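Local coordinates for extracellular solute-binding protein, family 1 (Trichodesmium erythraeum IMS101, PDB 6G7N) that binds ferric iron and probably serves as the solute-binding component of an ABC transporter for iron uptake, at residues L123-S136 with G164-D177. Sequence-based numbering, arbitrary orientation. Where two conformers were deposited one is given.
Sequences LAQNKWKGKIVIRS and GFVRNFARPPEGND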
ATOM      1  N   LEU A 123     -10.911  17.705  -1.673  1.00 11.44           N
ATOM      2  CA  LEU A 123     -11.763  16.867  -2.516  1.00 12.41           C
ATOM      3  C   LEU A 123     -13.221  16.828  -2.075  1.00 12.57           C
ATOM      4  O   LEU A 123     -14.074  16.374  -2.846  1.00 13.68           O
ATOM      5  CB  LEU A 123     -11.205  15.444  -2.595  1.00 13.06           C
ATOM      6  CG  LEU A 123      -9.771  15.388  -3.120  1.00 14.75           C
ATOM      7  CD1 LEU A 123      -9.298  13.948  -3.136  1.00 19.02           C
ATOM      8  CD2 LEU A 123      -9.696  16.025  -4.502  1.00 18.71           C
ATOM      9  N   ALA A 124     -13.523  17.344  -0.880  1.00 12.29           N
ATOM     10  CA  ALA A 124     -14.913  17.466  -0.430  1.00 12.95           C
ATOM     11  C   ALA A 124     -15.583  18.755  -0.861  1.00 13.29           C
ATOM     12  O   ALA A 124     -16.771  18.924  -0.592  1.00 15.91           O
ATOM     13  CB  ALA A 124     -14.967  17.333   1.103  1.00 14.24           C
ATOM     14  N   GLN A 125     -14.859  19.652  -1.510  1.00 12.90           N
ATOM     15  CA  GLN A 125     -15.415  20.933  -1.924  1.00 14.45           C
ATOM     16  C   GLN A 125     -16.407  20.745  -3.071  1.00 14.22           C
ATOM     17  O   GLN A 125     -16.266  19.841  -3.922  1.00 13.87           O
ATOM     18  CB  GLN A 125     -14.290  21.864  -2.342  1.00 15.24           C
ATOM     19  CG  GLN A 125     -13.379  22.303  -1.205  1.00 17.41           C
ATOM     20  CD  GLN A 125     -14.054  23.276  -0.239  1.00 22.35           C
ATOM     21  OE1 GLN A 125     -14.932  24.037  -0.610  1.00 25.55           O
ATOM     22  NE2 GLN A 125     -13.657  23.221   1.019  1.00 30.11           N
ATOM     23  N   ASN A 126     -17.390  21.642  -3.127  1.00 15.71           N
ATOM     24  CA  ASN A 126     -18.485  21.591  -4.112  0.50 17.04           C
ATOM     25  C   ASN A 126     -18.007  21.620  -5.562  1.00 15.59           C
ATOM     26  O   ASN A 126     -18.699  21.092  -6.454  1.00 17.48           O
ATOM     27  CB  ASN A 126     -19.464  22.776  -3.927  0.50 20.68           C
ATOM     28  CG  ASN A 126     -20.189  22.776  -2.582  0.50 25.05           C
ATOM     29  OD1 ASN A 126     -20.332  21.746  -1.935  0.50 32.13           O
ATOM     30  ND2 ASN A 126     -20.681  23.951  -2.176  0.50 29.64           N
ATOM     31  N   LYS A 127     -16.874  22.269  -5.821  1.00 16.09           N
ATOM     32  CA  LYS A 127     -16.340  22.355  -7.167  1.00 16.66           C
ATOM     33  C   LYS A 127     -16.092  20.993  -7.808  1.00 16.12           C
ATOM     34  O   LYS A 127     -16.058  20.896  -9.031  1.00 17.65           O
ATOM     35  CB  LYS A 127     -15.061  23.197  -7.204  1.00 17.82           C
ATOM     36  CG  LYS A 127     -13.924  22.580  -6.409  1.00 18.12           C
ATOM     37  CD  LYS A 127     -12.767  23.544  -6.208  1.00 18.64           C
ATOM     38  CE  LYS A 127     -11.746  22.933  -5.267  1.00 19.91           C
ATOM     39  NZ  LYS A 127     -10.619  23.844  -4.972  1.00 20.51           N
ATOM     40  N   TRP A 128     -15.937  19.927  -7.019  1.00 14.03           N
ATOM     41  CA  TRP A 128     -15.702  18.593  -7.565  1.00 13.65           C
ATOM     42  C   TRP A 128     -16.975  17.782  -7.775  1.00 13.82           C
ATOM     43  O   TRP A 128     -16.892  16.598  -8.123  1.00 13.88           O
ATOM     44  CB  TRP A 128     -14.693  17.829  -6.690  1.00 14.13           C
ATOM     45  CG  TRP A 128     -13.367  18.481  -6.613  1.00 14.22           C
ATOM     46  CD1 TRP A 128     -12.758  18.982  -5.490  1.00 14.94           C
ATOM     47  CD2 TRP A 128     -12.448  18.687  -7.686  1.00 15.28           C
ATOM     48  NE1 TRP A 128     -11.529  19.467  -5.793  1.00 16.98           N
ATOM     49  CE2 TRP A 128     -11.294  19.313  -7.129  1.00 16.47           C
ATOM     50  CE3 TRP A 128     -12.450  18.364  -9.051  1.00 17.98           C
ATOM     51  CZ2 TRP A 128     -10.190  19.673  -7.898  1.00 19.60           C
ATOM     52  CZ3 TRP A 128     -11.326  18.740  -9.825  1.00 20.48           C
ATOM     53  CH2 TRP A 128     -10.219  19.374  -9.231  1.00 20.79           C
ATOM     54  N   LYS A 129     -18.149  18.409  -7.644  1.00 14.84           N
ATOM     55  CA  LYS A 129     -19.398  17.651  -7.780  1.00 14.36           C
ATOM     56  C   LYS A 129     -19.479  16.992  -9.155  1.00 13.95           C
ATOM     57  O   LYS A 129     -19.244  17.653 -10.169  1.00 14.82           O
ATOM     58  CB  LYS A 129     -20.621  18.538  -7.524  1.00 16.59           C
ATOM     59  CG  LYS A 129     -21.897  17.726  -7.271  1.00 19.92           C
ATOM     60  CD  LYS A 129     -23.042  18.601  -6.825  1.00 21.55           C
ATOM     61  CE  LYS A 129     -24.142  17.771  -6.186  1.00 24.88           C
ATOM     62  NZ  LYS A 129     -24.853  16.923  -7.158  1.00 25.34           N
ATOM     63  N   GLY A 130     -19.802  15.697  -9.165  1.00 13.70           N
ATOM     64  CA  GLY A 130     -19.945  14.947 -10.411  1.00 14.71           C
ATOM     65  C   GLY A 130     -18.627  14.556 -11.052  1.00 14.47           C
ATOM     66  O   GLY A 130     -18.658  14.045 -12.170  1.00 16.40           O
ATOM     67  N   LYS A 131     -17.494  14.771 -10.363  1.00 13.54           N
ATOM     68  CA  LYS A 131     -16.178  14.665 -11.015  1.00 14.16           C
ATOM     69  C   LYS A 131     -15.261  13.579 -10.473  1.00 13.06           C
ATOM     70  O   LYS A 131     -14.236  13.344 -11.104  1.00 14.20           O
ATOM     71  CB  LYS A 131     -15.448  16.021 -11.004  1.00 15.42           C
ATOM     72  CG  LYS A 131     -16.195  17.061 -11.838  1.00 18.91           C
ATOM     73  CD  LYS A 131     -15.565  18.428 -11.883  1.00 22.30           C
ATOM     74  CE  LYS A 131     -16.308  19.306 -12.898  1.00 27.80           C
ATOM     75  NZ  LYS A 131     -15.587  20.573 -13.203  1.00 35.61           N
ATOM     76  N   ILE A 132     -15.617  12.936  -9.353  1.00 12.16           N
ATOM     77  CA  ILE A 132     -14.658  12.038  -8.675  1.00 12.05           C
ATOM     78  C   ILE A 132     -15.029  10.591  -8.922  1.00 12.49           C
ATOM     79  O   ILE A 132     -16.191  10.198  -8.780  1.00 13.23           O
ATOM     80  CB  ILE A 132     -14.625  12.299  -7.162  1.00 12.74           C
ATOM     81  CG1 ILE A 132     -14.274  13.750  -6.903  1.00 13.03           C
ATOM     82  CG2 ILE A 132     -13.635  11.359  -6.469  1.00 13.89           C
ATOM     83  CD1 ILE A 132     -14.042  14.137  -5.465  1.00 13.69           C
ATOM     84  N   VAL A 133     -14.033   9.764  -9.265  1.00 11.92           N
ATOM     85  CA  VAL A 133     -14.208   8.309  -9.300  1.00 12.57           C
ATOM     86  C   VAL A 133     -13.268   7.657  -8.260  1.00 12.96           C
ATOM     87  O   VAL A 133     -12.094   8.015  -8.124  1.00 13.97           O
ATOM     88  CB  VAL A 133     -14.017   7.713 -10.709  1.00 13.09           C
ATOM     89  CG1 VAL A 133     -15.171   8.105 -11.634  1.00 15.07           C
ATOM     90  CG2 VAL A 133     -12.693   8.076 -11.319  1.00 13.90           C
ATOM     91  N   ILE A 134     -13.809   6.674  -7.554  1.00 12.44           N
ATOM     92  CA  ILE A 134     -13.047   5.920  -6.567  1.00 12.01           C
ATOM     93  C   ILE A 134     -13.752   4.568  -6.382  1.00 11.42           C
ATOM     94  O   ILE A 134     -14.967   4.448  -6.552  1.00 12.98           O
ATOM     95  CB  ILE A 134     -12.908   6.695  -5.231  1.00 12.40           C
ATOM     96  CG1 ILE A 134     -11.894   6.029  -4.278  1.00 12.80           C
ATOM     97  CG2 ILE A 134     -14.256   6.850  -4.534  1.00 14.96           C
ATOM     98  CD1 ILE A 134     -11.498   6.911  -3.104  1.00 13.08           C
ATOM     99  N   ARG A 135     -12.971   3.552  -6.019  1.00 11.75           N
ATOM    100  CA  ARG A 135     -13.517   2.212  -5.794  1.00 11.71           C
ATOM    101  C   ARG A 135     -14.249   2.111  -4.459  1.00 11.90           C
ATOM    102  O   ARG A 135     -14.307   3.072  -3.666  1.00 12.09           O
ATOM    103  CB  ARG A 135     -12.403   1.176  -5.907  1.00 12.41           C
ATOM    104  CG  ARG A 135     -11.454   1.142  -4.737  1.00 12.54           C
ATOM    105  CD  ARG A 135     -10.249   0.322  -5.025  1.00 12.67           C
ATOM    106  NE  ARG A 135     -10.511  -1.092  -5.195  1.00 13.40           N
ATOM    107  CZ  ARG A 135      -9.555  -1.975  -5.506  1.00 14.56           C
ATOM    108  NH1 ARG A 135      -8.297  -1.564  -5.704  1.00 15.23           N
ATOM    109  NH2 ARG A 135      -9.861  -3.253  -5.641  1.00 16.34           N
ATOM    110  N   SER A 136     -14.809   0.932  -4.219  1.00 12.25           N
ATOM    111  CA  SER A 136     -15.693   0.704  -3.075  1.00 12.66           C
ATOM    112  C   SER A 136     -15.002   0.835  -1.723  1.00 13.06           C
ATOM    113  O   SER A 136     -13.780   0.811  -1.587  1.00 13.34           O
ATOM    114  CB  SER A 136     -16.325  -0.654  -3.167  1.00 15.22           C
ATOM    115  OG  SER A 136     -15.470  -1.628  -2.641  1.00 17.97           O
ATOM    116  N   GLY A 164     -19.126  15.208   2.045  1.00 13.19           N
ATOM    117  CA  GLY A 164     -18.891  16.030   0.848  1.00 13.37           C
ATOM    118  C   GLY A 164     -18.194  15.245  -0.246  1.00 13.22           C
ATOM    119  O   GLY A 164     -18.512  15.393  -1.418  1.00 14.85           O
ATOM    120  N   PHE A 165     -17.222  14.408   0.136  1.00 12.03           N
ATOM    121  CA  PHE A 165     -16.506  13.578  -0.824  1.00 11.59           C
ATOM    122  C   PHE A 165     -17.438  12.641  -1.573  1.00 11.61           C
ATOM    123  O   PHE A 165     -17.439  12.571  -2.804  1.00 12.84           O
ATOM    124  CB  PHE A 165     -15.399  12.830  -0.062  1.00 11.56           C
ATOM    125  CG  PHE A 165     -14.504  11.993  -0.922  1.00 11.37           C
ATOM    126  CD1 PHE A 165     -13.677  12.587  -1.843  1.00 11.95           C
ATOM    127  CD2 PHE A 165     -14.462  10.631  -0.792  1.00 12.56           C
ATOM    128  CE1 PHE A 165     -12.808  11.830  -2.604  1.00 12.73           C
ATOM    129  CE2 PHE A 165     -13.586   9.862  -1.560  1.00 13.49           C
ATOM    130  CZ  PHE A 165     -12.756  10.477  -2.462  1.00 12.81           C
ATOM    131  N   VAL A 166     -18.255  11.905  -0.827  1.00 12.39           N
ATOM    132  CA  VAL A 166     -19.201  10.970  -1.429  1.00 12.45           C
ATOM    133  C   VAL A 166     -20.209  11.697  -2.334  1.00 13.23           C
ATOM    134  O   VAL A 166     -20.567  11.201  -3.421  1.00 14.06           O
ATOM    135  CB  VAL A 166     -19.886  10.125  -0.362  1.00 14.03           C
ATOM    136  CG1 VAL A 166     -21.035   9.309  -0.918  1.00 16.82           C
ATOM    137  CG2 VAL A 166     -18.883   9.216   0.325  1.00 15.89           C
ATOM    138  N   ARG A 167     -20.644  12.888  -1.917  0.50 13.50           N
ATOM    139  CA  ARG A 167     -21.533  13.716  -2.732  0.50 14.48           C
ATOM    140  C   ARG A 167     -20.938  14.045  -4.096  0.50 13.82           C
ATOM    141  O   ARG A 167     -21.683  14.319  -5.031  0.50 14.99           O
ATOM    142  CB  ARG A 167     -21.878  15.006  -1.966  0.50 15.80           C
ATOM    143  CG  ARG A 167     -22.518  16.137  -2.772  0.50 17.07           C
ATOM    144  CD  ARG A 167     -22.884  17.302  -1.854  0.50 17.54           C
ATOM    145  NE  ARG A 167     -23.711  18.321  -2.485  0.50 19.76           N
ATOM    146  CZ  ARG A 167     -23.222  19.383  -3.110  0.50 19.49           C
ATOM    147  NH1 ARG A 167     -21.912  19.584  -3.185  0.50 21.82           N
ATOM    148  NH2 ARG A 167     -24.048  20.258  -3.643  0.50 21.57           N
ATOM    149  N   ASN A 168     -19.608  14.026  -4.193  1.00 12.65           N
ATOM    150  CA  ASN A 168     -18.902  14.365  -5.411  1.00 12.57           C
ATOM    151  C   ASN A 168     -18.640  13.174  -6.348  1.00 12.16           C
ATOM    152  O   ASN A 168     -18.071  13.379  -7.422  1.00 13.81           O
ATOM    153  CB  ASN A 168     -17.587  15.049  -5.067  1.00 12.41           C
ATOM    154  CG  ASN A 168     -17.788  16.445  -4.521  1.00 12.58           C
ATOM    155  OD1 ASN A 168     -18.832  17.045  -4.742  1.00 14.83           O
ATOM    156  ND2 ASN A 168     -16.768  16.978  -3.847  1.00 13.81           N
ATOM    157  N   PHE A 169     -19.097  11.974  -6.004  1.00 12.11           N
ATOM    158  CA  PHE A 169     -18.839  10.826  -6.865  1.00 12.70           C
ATOM    159  C   PHE A 169     -19.558  10.976  -8.204  1.00 14.10           C
ATOM    160  O   PHE A 169     -20.762  11.297  -8.259  1.00 14.57           O
ATOM    161  CB  PHE A 169     -19.316   9.532  -6.224  1.00 13.60           C
ATOM    162  CG  PHE A 169     -18.521   9.048  -5.037  1.00 13.15           C
ATOM    163  CD1 PHE A 169     -17.347   9.650  -4.598  1.00 12.90           C
ATOM    164  CD2 PHE A 169     -18.986   7.938  -4.345  1.00 14.86           C
ATOM    165  CE1 PHE A 169     -16.653   9.146  -3.518  1.00 14.39           C
ATOM    166  CE2 PHE A 169     -18.297   7.418  -3.274  1.00 15.54           C
ATOM    167  CZ  PHE A 169     -17.119   8.022  -2.872  1.00 14.96           C
ATOM    168  N   ALA A 170     -18.831  10.736  -9.296  1.00 14.43           N
ATOM    169  CA  ALA A 170     -19.406  10.781 -10.646  1.00 14.78           C
ATOM    170  C   ALA A 170     -20.311   9.589 -10.932  1.00 15.26           C
ATOM    171  O   ALA A 170     -21.226   9.683 -11.753  1.00 17.96           O
ATOM    172  CB  ALA A 170     -18.289  10.828 -11.660  1.00 17.27           C
ATOM    173  N   ARG A 171     -20.026   8.459 -10.306  1.00 15.74           N
ATOM    174  CA  ARG A 171     -20.765   7.226 -10.482  1.00 16.22           C
ATOM    175  C   ARG A 171     -20.615   6.420  -9.192  1.00 15.07           C
ATOM    176  O   ARG A 171     -19.679   6.675  -8.422  1.00 14.71           O
ATOM    177  CB  ARG A 171     -20.224   6.416 -11.687  1.00 16.37           C
ATOM    178  CG  ARG A 171     -18.825   5.836 -11.481  1.00 15.41           C
ATOM    179  CD  ARG A 171     -18.348   5.071 -12.682  1.00 16.68           C
ATOM    180  NE  ARG A 171     -17.159   4.314 -12.373  1.00 18.88           N
ATOM    181  CZ  ARG A 171     -16.512   3.549 -13.254  1.00 19.73           C
ATOM    182  NH1 ARG A 171     -16.932   3.463 -14.510  1.00 22.58           N
ATOM    183  NH2 ARG A 171     -15.456   2.848 -12.875  1.00 23.63           N
ATOM    184  N   PRO A 172     -21.474   5.422  -8.974  1.00 15.34           N
ATOM    185  CA  PRO A 172     -21.259   4.569  -7.800  1.00 15.28           C
ATOM    186  C   PRO A 172     -19.919   3.854  -7.931  1.00 14.08           C
ATOM    187  O   PRO A 172     -19.508   3.470  -9.026  1.00 14.94           O
ATOM    188  CB  PRO A 172     -22.430   3.577  -7.887  1.00 17.61           C
ATOM    189  CG  PRO A 172     -23.464   4.286  -8.675  1.00 19.71           C
ATOM    190  CD  PRO A 172     -22.712   5.079  -9.693  1.00 17.65           C
ATOM    191  N   PRO A 173     -19.197   3.681  -6.826  1.00 14.20           N
ATOM    192  CA  PRO A 173     -17.931   2.942  -6.874  1.00 14.00           C
ATOM    193  C   PRO A 173     -18.051   1.637  -7.664  1.00 14.69           C
ATOM    194  O   PRO A 173     -18.922   0.815  -7.372  1.00 16.11           O
ATOM    195  CB  PRO A 173     -17.652   2.690  -5.404  1.00 15.64           C
ATOM    196  CG  PRO A 173     -18.195   3.919  -4.726  1.00 15.82           C
ATOM    197  CD  PRO A 173     -19.470   4.241  -5.485  1.00 15.24           C
ATOM    198  N   GLU A 174     -17.155   1.468  -8.627  1.00 15.01           N
ATOM    199  CA  GLU A 174     -17.208   0.346  -9.563  1.00 16.50           C
ATOM    200  C   GLU A 174     -15.788   0.049 -10.008  1.00 16.24           C
ATOM    201  O   GLU A 174     -15.114   0.935 -10.526  1.00 16.63           O
ATOM    202  CB  GLU A 174     -18.096   0.705 -10.783  1.00 18.82           C
ATOM    203  CG  GLU A 174     -18.095  -0.297 -11.939  1.00 21.40           C
ATOM    204  CD  GLU A 174     -18.879   0.144 -13.172  1.00 25.40           C
ATOM    205  OE1 GLU A 174     -19.465   1.269 -13.206  1.00 28.53           O
ATOM    206  OE2 GLU A 174     -18.901  -0.651 -14.130  1.00 32.79           O
ATOM    207  N   GLY A 175     -15.369  -1.213  -9.870  1.00 14.67           N
ATOM    208  CA  GLY A 175     -14.062  -1.625 -10.369  1.00 13.71           C
ATOM    209  C   GLY A 175     -12.912  -1.380  -9.404  1.00 13.54           C
ATOM    210  O   GLY A 175     -13.123  -0.874  -8.295  1.00 14.61           O
ATOM    211  N   ASN A 176     -11.703  -1.751  -9.846  1.00 12.97           N
ATOM    212  CA  ASN A 176     -10.500  -1.648  -9.027  1.00 12.26           C
ATOM    213  C   ASN A 176      -9.775  -0.324  -9.270  1.00 11.99           C
ATOM    214  O   ASN A 176     -10.341   0.605  -9.872  1.00 12.42           O
ATOM    215  CB  ASN A 176      -9.635  -2.894  -9.278  1.00 13.12           C
ATOM    216  CG  ASN A 176      -9.150  -3.012 -10.697  1.00 13.58           C
ATOM    217  OD1 ASN A 176      -9.194  -2.056 -11.465  1.00 13.90           O
ATOM    218  ND2 ASN A 176      -8.703  -4.210 -11.064  1.00 17.40           N
ATOM    219  N   ASP A 177      -8.556  -0.167  -8.754  1.00 11.54           N
ATOM    220  CA  ASP A 177      -7.871   1.111  -8.897  1.00 10.98           C
ATOM    221  C   ASP A 177      -7.589   1.436 -10.367  1.00 11.00           C
ATOM    222  O   ASP A 177      -7.731   2.559 -10.805  1.00 12.38           O
ATOM    223  CB  ASP A 177      -6.534   1.165  -8.115  1.00 11.14           C
ATOM    224  CG  ASP A 177      -6.646   1.671  -6.679  1.00 11.52           C
ATOM    225  OD1 ASP A 177      -7.784   1.774  -6.128  1.00 13.82           O
ATOM    226  OD2 ASP A 177      -5.577   1.975  -6.105  1.00 11.09           O
TER
HETATM  227  O   HOH W   1     -24.378  13.989  -5.338  1.00 28.53           O
HETATM  228  O   HOH W   2     -21.453  13.906  -7.704  1.00 16.00           O
HETATM  229  O   HOH W   3     -16.898   6.142  -8.004  1.00 15.58           O
HETATM  230  O   HOH W   4      -9.925   3.746  -6.187  1.00 12.78           O
HETATM  231  O   HOH W   5     -15.117  -0.972  -6.423  1.00 17.99           O
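N168, following helix 140-167, plugs into the turns of 123-131. Its CB sits 3.5 Å from W128 O and 3.7 Å from I132 CD1. CG, turned beside its own backbone N (chi1 -71°), lies against the W128-K129 peptide, and OD1 rests 3.1 Å from K129 CA. At the tip, N168 ND2 spends both N-H groups on backbone carbonyls. It lies 2.9 Å from L123 O, which is in the amide plane, and it meets Q125 O from above the carbonyl plane while W128 N bonds to the opposite face. This double grip fixes the amide's rotation. N168 O accepts from I132 N, and A170 N returns a nearly straight 2.7 Å bond to I132 O, making a single beta bridge. Beside it, I134 CD1 meets the edge of the F165 ring, and I134 CG2 packs 3.5 Å from F169 CE1. Farther along, the R135 guanidinium lays one face over N176 CA. A weak 3.4 Å salt bridge runs from R135 NH1 to D177 OD1; R103 holds the other oxygen of D177. The contact thus ties the chain leaving helix 140-167 to strand 132-133, which pairs in parallel with 191-195, and its R135 end approaches the iron site.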